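Thiamine pyrophosphokinase (PDB 1IG0) catalyses the transfer of a pyrophosphate group from ATP to thiamine, making thiamine diphosphate and AMP, and is the sole yeast enzyme able to do so. Local coordinates at residues B[69-73]-B[99-105]; B[86-91]-B[108-114]. One frame throughout, in Å; residues are numbered along the deposited sequence.

In the fold
Both contacts lie in the catalytic part of the chain and share helix 103-111, contact 1 using its N-terminal approach and first turn, contact 2 its last turns and exit. Their centres are about 13 Å apart, and they meet where Ala72 packs on Tyr109. Each is partly buried, grading from a buried inner side to exposed residues. Contact 1 joins the segments that follow strands 64-68 and 93-96 through amide and hydroxyl groups, with the side chain of Asp69 about 8 Å from a bound thiamine. Contact 2, at the end of helix 83-88, has no direct hydrogen bond across it; aromatic and aliphatic side chains and one bridging water fill the join, beside 115-118, the sheet's outermost strand in this chain.

Contact 1 (B[69-73]-B[99-105]); sequences DGAAN and DSLSEKV
The backbones draw closest at Gly70 and Leu101, whose CA atoms are 5.3 Å apart, and diverge slightly to 6.1 Å between the CA atoms of Asn73 and Val105. The carboxamide of Asn73 reads the backbone opposite it in both directions. Asn73 OD1 takes the N-H of Ser102 N at 2.9 Å, in the carbonyl plane on a lone pair and fairly straight (159°). Asn73 ND2 gives a more bent bond (140°) to Ser100 O, also 2.9 Å long, reached from above that carbonyl's plane. With CG turned anti to the carbonyl carbon (chi1 -62°), the amide is carried across to the loop, and Val105 CG2, from the first turn of the helix, also lies against OD1. Were an alanine here, the Ser102 N-H and the Ser100 carbonyl would probably lose these mates and the loop before the helix would be freer to shift. Beside this clamp, Ala72 CB meets Leu101 CD1 at 3.6 Å and faces Val105 CG1 at 4.0 Å. At the other end Ser100 OG donates a weak bond to Asp69 OD2 (3.3 Å), and Asp69 lies close to Asp97, near the bound thiamine. Ser102 is the N-cap of helix 103-111, its OG weakly accepting from Val105 N. By satisfying one N-H and one carbonyl of the loop, the Asn73 amide thus holds the capping residue in place.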
loop_
_atom_site.group_PDB
_atom_site.type_symbol
_atom_site.label_atom_id
_atom_site.label_comp_id
_atom_site.label_asym_id
_atom_site.label_seq_id
_atom_site.Cartn_x
_atom_site.Cartn_y
_atom_site.Cartn_z
ATOM N N ASP B 69 8.383 -13.007 -13.880
ATOM C CA ASP B 69 9.104 -12.253 -14.900
ATOM C C ASP B 69 10.372 -11.572 -14.387
ATOM O O ASP B 69 11.376 -12.233 -14.131
ATOM C CB ASP B 69 8.170 -11.210 -15.524
ATOM C CG ASP B 69 8.731 -10.614 -16.801
ATOM O OD1 ASP B 69 9.785 -11.091 -17.270
ATOM O OD2 ASP B 69 8.114 -9.670 -17.338
ATOM N N GLY B 70 10.320 -10.251 -14.241
ATOM C CA GLY B 70 11.473 -9.499 -13.774
ATOM C C GLY B 70 12.048 -9.946 -12.441
ATOM O O GLY B 70 13.197 -9.635 -12.119
ATOM N N ALA B 71 11.254 -10.671 -11.662
ATOM C CA ALA B 71 11.701 -11.159 -10.363
ATOM C C ALA B 71 12.972 -11.991 -10.501
ATOM O O ALA B 71 13.742 -12.125 -9.549
ATOM C CB ALA B 71 10.605 -11.989 -9.716
ATOM N N ALA B 72 13.179 -12.555 -11.688
ATOM C CA ALA B 72 14.362 -13.367 -11.947
ATOM C C ALA B 72 15.602 -12.488 -11.850
ATOM O O ALA B 72 16.640 -12.923 -11.349
ATOM C CB ALA B 72 14.274 -14.003 -13.330
ATOM N N ASN B 73 15.493 -11.253 -12.333
ATOM C CA ASN B 73 16.611 -10.316 -12.270
ATOM C C ASN B 73 16.875 -9.999 -10.804
ATOM O O ASN B 73 18.019 -9.983 -10.352
ATOM C CB ASN B 73 16.288 -9.011 -13.008
ATOM C CG ASN B 73 16.022 -9.217 -14.484
ATOM O OD1 ASN B 73 16.742 -9.953 -15.159
ATOM N ND2 ASN B 73 14.994 -8.553 -15.000
ATOM N N ASP B 99 9.945 -9.672 -21.304
ATOM C CA ASP B 99 10.658 -8.563 -21.932
ATOM C C ASP B 99 11.609 -7.850 -20.971
ATOM O O ASP B 99 12.692 -7.419 -21.369
ATOM C CB ASP B 99 9.676 -7.550 -22.530
ATOM C CG ASP B 99 8.982 -8.075 -23.771
ATOM O OD1 ASP B 99 9.665 -8.686 -24.621
ATOM O OD2 ASP B 99 7.758 -7.867 -23.905
ATOM N N SER B 100 11.206 -7.734 -19.710
ATOM C CA SER B 100 12.028 -7.068 -18.703
ATOM C C SER B 100 13.176 -7.960 -18.244
ATOM O O SER B 100 14.072 -7.515 -17.525
ATOM C CB SER B 100 11.177 -6.685 -17.491
ATOM O OG SER B 100 10.749 -7.838 -16.791
ATOM N N LEU B 101 13.144 -9.219 -18.662
ATOM C CA LEU B 101 14.173 -10.178 -18.285
ATOM C C LEU B 101 15.523 -9.848 -18.919
ATOM O O LEU B 101 15.643 -9.742 -20.140
ATOM C CB LEU B 101 13.740 -11.589 -18.694
ATOM C CG LEU B 101 14.578 -12.765 -18.188
ATOM C CD1 LEU B 101 14.602 -12.762 -16.669
ATOM C CD2 LEU B 101 13.989 -14.066 -18.705
ATOM N N SER B 102 16.535 -9.677 -18.075
ATOM C CA SER B 102 17.884 -9.376 -18.539
ATOM C C SER B 102 18.379 -10.498 -19.443
ATOM O O SER B 102 18.204 -11.676 -19.128
ATOM C CB SER B 102 18.827 -9.228 -17.343
ATOM O OG SER B 102 20.184 -9.265 -17.748
ATOM N N GLU B 103 18.992 -10.138 -20.567
ATOM C CA GLU B 103 19.505 -11.143 -21.487
ATOM C C GLU B 103 20.485 -12.037 -20.739
ATOM O O GLU B 103 20.503 -13.254 -20.923
ATOM C CB GLU B 103 20.201 -10.475 -22.677
ATOM C CG GLU B 103 20.699 -11.458 -23.729
ATOM C CD GLU B 103 21.263 -10.771 -24.961
ATOM O OE1 GLU B 103 21.485 -9.542 -24.913
ATOM O OE2 GLU B 103 21.495 -11.462 -25.975
ATOM N N LYS B 104 21.294 -11.421 -19.884
ATOM C CA LYS B 104 22.274 -12.143 -19.083
ATOM C C LYS B 104 21.576 -13.070 -18.087
ATOM O O LYS B 104 21.970 -14.224 -17.911
ATOM C CB LYS B 104 23.162 -11.142 -18.339
ATOM C CG LYS B 104 24.046 -11.745 -17.257
ATOM C CD LYS B 104 25.049 -10.723 -16.723
ATOM C CE LYS B 104 24.370 -9.432 -16.273
ATOM N NZ LYS B 104 23.388 -9.656 -15.174
ATOM N N VAL B 105 20.535 -12.558 -17.438
ATOM C CA VAL B 105 19.782 -13.340 -16.466
ATOM C C VAL B 105 19.043 -14.498 -17.138
ATOM O O VAL B 105 19.015 -15.610 -16.614
ATOM C CB VAL B 105 18.762 -12.458 -15.711
ATOM C CG1 VAL B 105 17.905 -13.315 -14.786
ATOM C CG2 VAL B 105 19.499 -11.395 -14.910
#

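Contact 2 (B[86-91]-B[108-114]); sequences RIKYLP and YYRKNKV
Leu90 and Pro91 press against Tyr109 from two directions. Leu90 CD2 sits at the ring edge, near its plane, 3.8 Å from Tyr109 CE2, whereas Pro91 CG lies over one face, and Pro91 CD comes to 3.7 Å from Tyr109 CE2. Leu90 has CG anti to its carbonyl carbon (chi1 -63°), which sends its methyls toward the end of helix 103-111: CD2 to Tyr109, and Leu90 CD1 to Asn112 CB just beyond the helix (3.9 Å). Val114 closes the inner end, its CG1 4.1 Å from Pro91 CG.

On the outer side the phenol end of Tyr108 lies between the aliphatic part of Arg86 and Ile87, whose CD1 is 3.8 Å from Tyr108 CZ. The guanidinium is turned 67° from the ring plane and is too distant for more than a weak cation-pi attraction. Its polar end is instead held by a salt bridge to Glu83 and a hydrogen bond to Tyr76 O, and Glu83 also weakly bonds Tyr108 OH.

A water joins the segments: it accepts from Tyr109 OH at 2.9 Å and donates to the carbonyls of Arg86 and Tyr89, two oxygens at the C-terminal end of helix 83-88. Asn112 ND2 lies over a face of the Tyr108 ring and bonds Tyr108 O at 2.8 Å, while Asn112 N reaches that oxygen from the opposite face of the carbonyl plane. Farther out, Leu75 and Tyr76 of helix 71-78 and Ile94 of strand 93-96 pack on Tyr109.

A Schellman motif closes helix 103-111: Val114 N returns to Tyr109 O and Lys113 N to Arg110 O, with Lys113 taking the positive phi at C-prime. The chain then enters strand 115-118, outermost in this chain's sheet and parallel to strand 93-96, so the helix forms the crossover of a beta-alpha-beta unit in the alpha-beta-alpha fold.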
loop_
_atom_site.group_PDB
_atom_site.type_symbol
_atom_site.label_atom_id
_atom_site.label_comp_id
_atom_site.label_asym_id
_atom_site.label_seq_id
_atom_site.Cartn_x
_atom_site.Cartn_y
_atom_site.Cartn_z
ATOM N N ARG B 86 24.011 -18.872 -5.299
ATOM C CA ARG B 86 23.144 -18.536 -6.420
ATOM C C ARG B 86 22.669 -19.811 -7.110
ATOM O O ARG B 86 21.492 -19.944 -7.440
ATOM C CB ARG B 86 23.882 -17.652 -7.425
ATOM C CG ARG B 86 23.121 -17.442 -8.724
ATOM C CD ARG B 86 23.946 -16.659 -9.725
ATOM N NE ARG B 86 23.907 -15.224 -9.480
ATOM C CZ ARG B 86 24.731 -14.353 -10.052
ATOM N NH1 ARG B 86 25.663 -14.774 -10.897
ATOM N NH2 ARG B 86 24.611 -13.058 -9.793
ATOM N N ILE B 87 23.593 -20.742 -7.326
ATOM C CA ILE B 87 23.266 -22.012 -7.964
ATOM C C ILE B 87 22.405 -22.852 -7.027
ATOM O O ILE B 87 21.584 -23.655 -7.470
ATOM C CB ILE B 87 24.551 -22.798 -8.329
ATOM C CG1 ILE B 87 25.154 -22.233 -9.616
ATOM C CG2 ILE B 87 24.243 -24.280 -8.497
ATOM C CD1 ILE B 87 24.258 -22.395 -10.831
ATOM N N LYS B 88 22.599 -22.655 -5.729
ATOM C CA LYS B 88 21.841 -23.387 -4.724
ATOM C C LYS B 88 20.398 -22.899 -4.660
ATOM O O LYS B 88 19.496 -23.655 -4.299
ATOM C CB LYS B 88 22.496 -23.226 -3.350
ATOM C CG LYS B 88 21.692 -23.818 -2.201
ATOM C CD LYS B 88 22.403 -23.629 -0.869
ATOM C CE LYS B 88 21.540 -24.100 0.294
ATOM N NZ LYS B 88 21.174 -25.540 0.177
ATOM N N TYR B 89 20.180 -21.639 -5.019
ATOM C CA TYR B 89 18.839 -21.075 -4.970
ATOM C C TYR B 89 18.223 -20.753 -6.326
ATOM O O TYR B 89 17.836 -19.615 -6.598
ATOM C CB TYR B 89 18.836 -19.836 -4.072
ATOM C CG TYR B 89 19.226 -20.164 -2.650
ATOM C CD1 TYR B 89 20.540 -20.015 -2.209
ATOM C CD2 TYR B 89 18.293 -20.693 -1.762
ATOM C CE1 TYR B 89 20.914 -20.388 -0.918
ATOM C CE2 TYR B 89 18.653 -21.071 -0.476
ATOM C CZ TYR B 89 19.964 -20.918 -0.059
ATOM O OH TYR B 89 20.323 -21.303 1.212
ATOM N N LEU B 90 18.129 -21.774 -7.171
ATOM C CA LEU B 90 17.540 -21.629 -8.495
ATOM C C LEU B 90 16.029 -21.777 -8.365
ATOM O O LEU B 90 15.546 -22.666 -7.664
ATOM C CB LEU B 90 18.063 -22.722 -9.434
ATOM C CG LEU B 90 19.556 -22.761 -9.766
ATOM C CD1 LEU B 90 19.876 -24.041 -10.518
ATOM C CD2 LEU B 90 19.933 -21.545 -10.597
ATOM N N PRO B 91 15.259 -20.904 -9.027
ATOM C CA PRO B 91 13.800 -21.006 -8.944
ATOM C C PRO B 91 13.325 -22.168 -9.813
ATOM O O PRO B 91 14.020 -22.571 -10.749
ATOM C CB PRO B 91 13.335 -19.658 -9.478
ATOM C CG PRO B 91 14.359 -19.366 -10.526
ATOM C CD PRO B 91 15.659 -19.743 -9.842
ATOM N N TYR B 108 21.469 -17.325 -18.004
ATOM C CA TYR B 108 21.927 -18.009 -16.799
ATOM C C TYR B 108 20.939 -19.051 -16.283
ATOM O O TYR B 108 21.314 -20.190 -16.006
ATOM C CB TYR B 108 22.205 -16.998 -15.685
ATOM C CG TYR B 108 22.616 -17.649 -14.383
ATOM C CD1 TYR B 108 23.893 -18.182 -14.219
ATOM C CD2 TYR B 108 21.715 -17.762 -13.325
ATOM C CE1 TYR B 108 24.266 -18.813 -13.033
ATOM C CE2 TYR B 108 22.075 -18.392 -12.135
ATOM C CZ TYR B 108 23.351 -18.915 -11.996
ATOM O OH TYR B 108 23.709 -19.535 -10.821
ATOM N N TYR B 109 19.678 -18.659 -16.146
ATOM C CA TYR B 109 18.660 -19.571 -15.642
ATOM C C TYR B 109 18.245 -20.626 -16.652
ATOM O O TYR B 109 17.882 -21.742 -16.276
ATOM C CB TYR B 109 17.443 -18.783 -15.154
ATOM C CG TYR B 109 17.695 -18.101 -13.829
ATOM C CD1 TYR B 109 17.390 -16.754 -13.640
ATOM C CD2 TYR B 109 18.263 -18.803 -12.766
ATOM C CE1 TYR B 109 17.650 -16.121 -12.425
ATOM C CE2 TYR B 109 18.523 -18.185 -11.550
ATOM C CZ TYR B 109 18.217 -16.844 -11.385
ATOM O OH TYR B 109 18.492 -16.227 -10.188
ATOM N N ARG B 110 18.301 -20.287 -17.935
ATOM C CA ARG B 110 17.938 -21.261 -18.949
ATOM C C ARG B 110 18.999 -22.350 -18.961
ATOM O O ARG B 110 18.685 -23.539 -19.013
ATOM C CB ARG B 110 17.859 -20.626 -20.336
ATOM C CG ARG B 110 17.082 -21.497 -21.305
ATOM C CD ARG B 110 17.202 -21.062 -22.752
ATOM N NE ARG B 110 16.175 -21.705 -23.571
ATOM C CZ ARG B 110 15.912 -23.010 -23.557
ATOM N NH1 ARG B 110 16.601 -23.825 -22.767
ATOM N NH2 ARG B 110 14.950 -23.503 -24.324
ATOM N N LYS B 111 20.260 -21.932 -18.908
ATOM C CA LYS B 111 21.377 -22.867 -18.912
ATOM C C LYS B 111 21.270 -23.800 -17.710
ATOM O O LYS B 111 21.587 -24.985 -17.804
ATOM C CB LYS B 111 22.708 -22.113 -18.854
ATOM C CG LYS B 111 23.792 -22.701 -19.748
ATOM C CD LYS B 111 25.188 -22.473 -19.177
ATOM C CE LYS B 111 25.502 -20.998 -18.959
ATOM N NZ LYS B 111 25.593 -20.235 -20.233
ATOM N N ASN B 112 20.817 -23.261 -16.580
ATOM C CA ASN B 112 20.673 -24.052 -15.362
ATOM C C ASN B 112 19.340 -24.793 -15.258
ATOM O O ASN B 112 18.879 -25.129 -14.167
ATOM C CB ASN B 112 20.901 -23.170 -14.133
ATOM C CG ASN B 112 22.374 -22.894 -13.889
ATOM O OD1 ASN B 112 23.142 -23.804 -13.576
ATOM N ND2 ASN B 112 22.778 -21.637 -14.040
ATOM N N LYS B 113 18.733 -25.033 -16.415
ATOM C CA LYS B 113 17.482 -25.774 -16.536
ATOM C C LYS B 113 16.237 -25.284 -15.801
ATOM O O LYS B 113 15.374 -26.086 -15.445
ATOM C CB LYS B 113 17.731 -27.240 -16.174
ATOM C CG LYS B 113 18.908 -27.859 -16.916
ATOM C CD LYS B 113 18.783 -27.659 -18.419
ATOM C CE LYS B 113 19.987 -28.228 -19.151
ATOM N NZ LYS B 113 19.908 -27.995 -20.620
ATOM N N VAL B 114 16.131 -23.981 -15.569
ATOM C CA VAL B 114 14.938 -23.457 -14.914
ATOM C C VAL B 114 13.833 -23.488 -15.963
ATOM O O VAL B 114 14.066 -23.141 -17.120
ATOM C CB VAL B 114 15.128 -21.997 -14.444
ATOM C CG1 VAL B 114 13.788 -21.412 -14.003
ATOM C CG2 VAL B 114 16.123 -21.947 -13.298
HETATM O O HOH W 1 19.478 -18.199 -8.330
#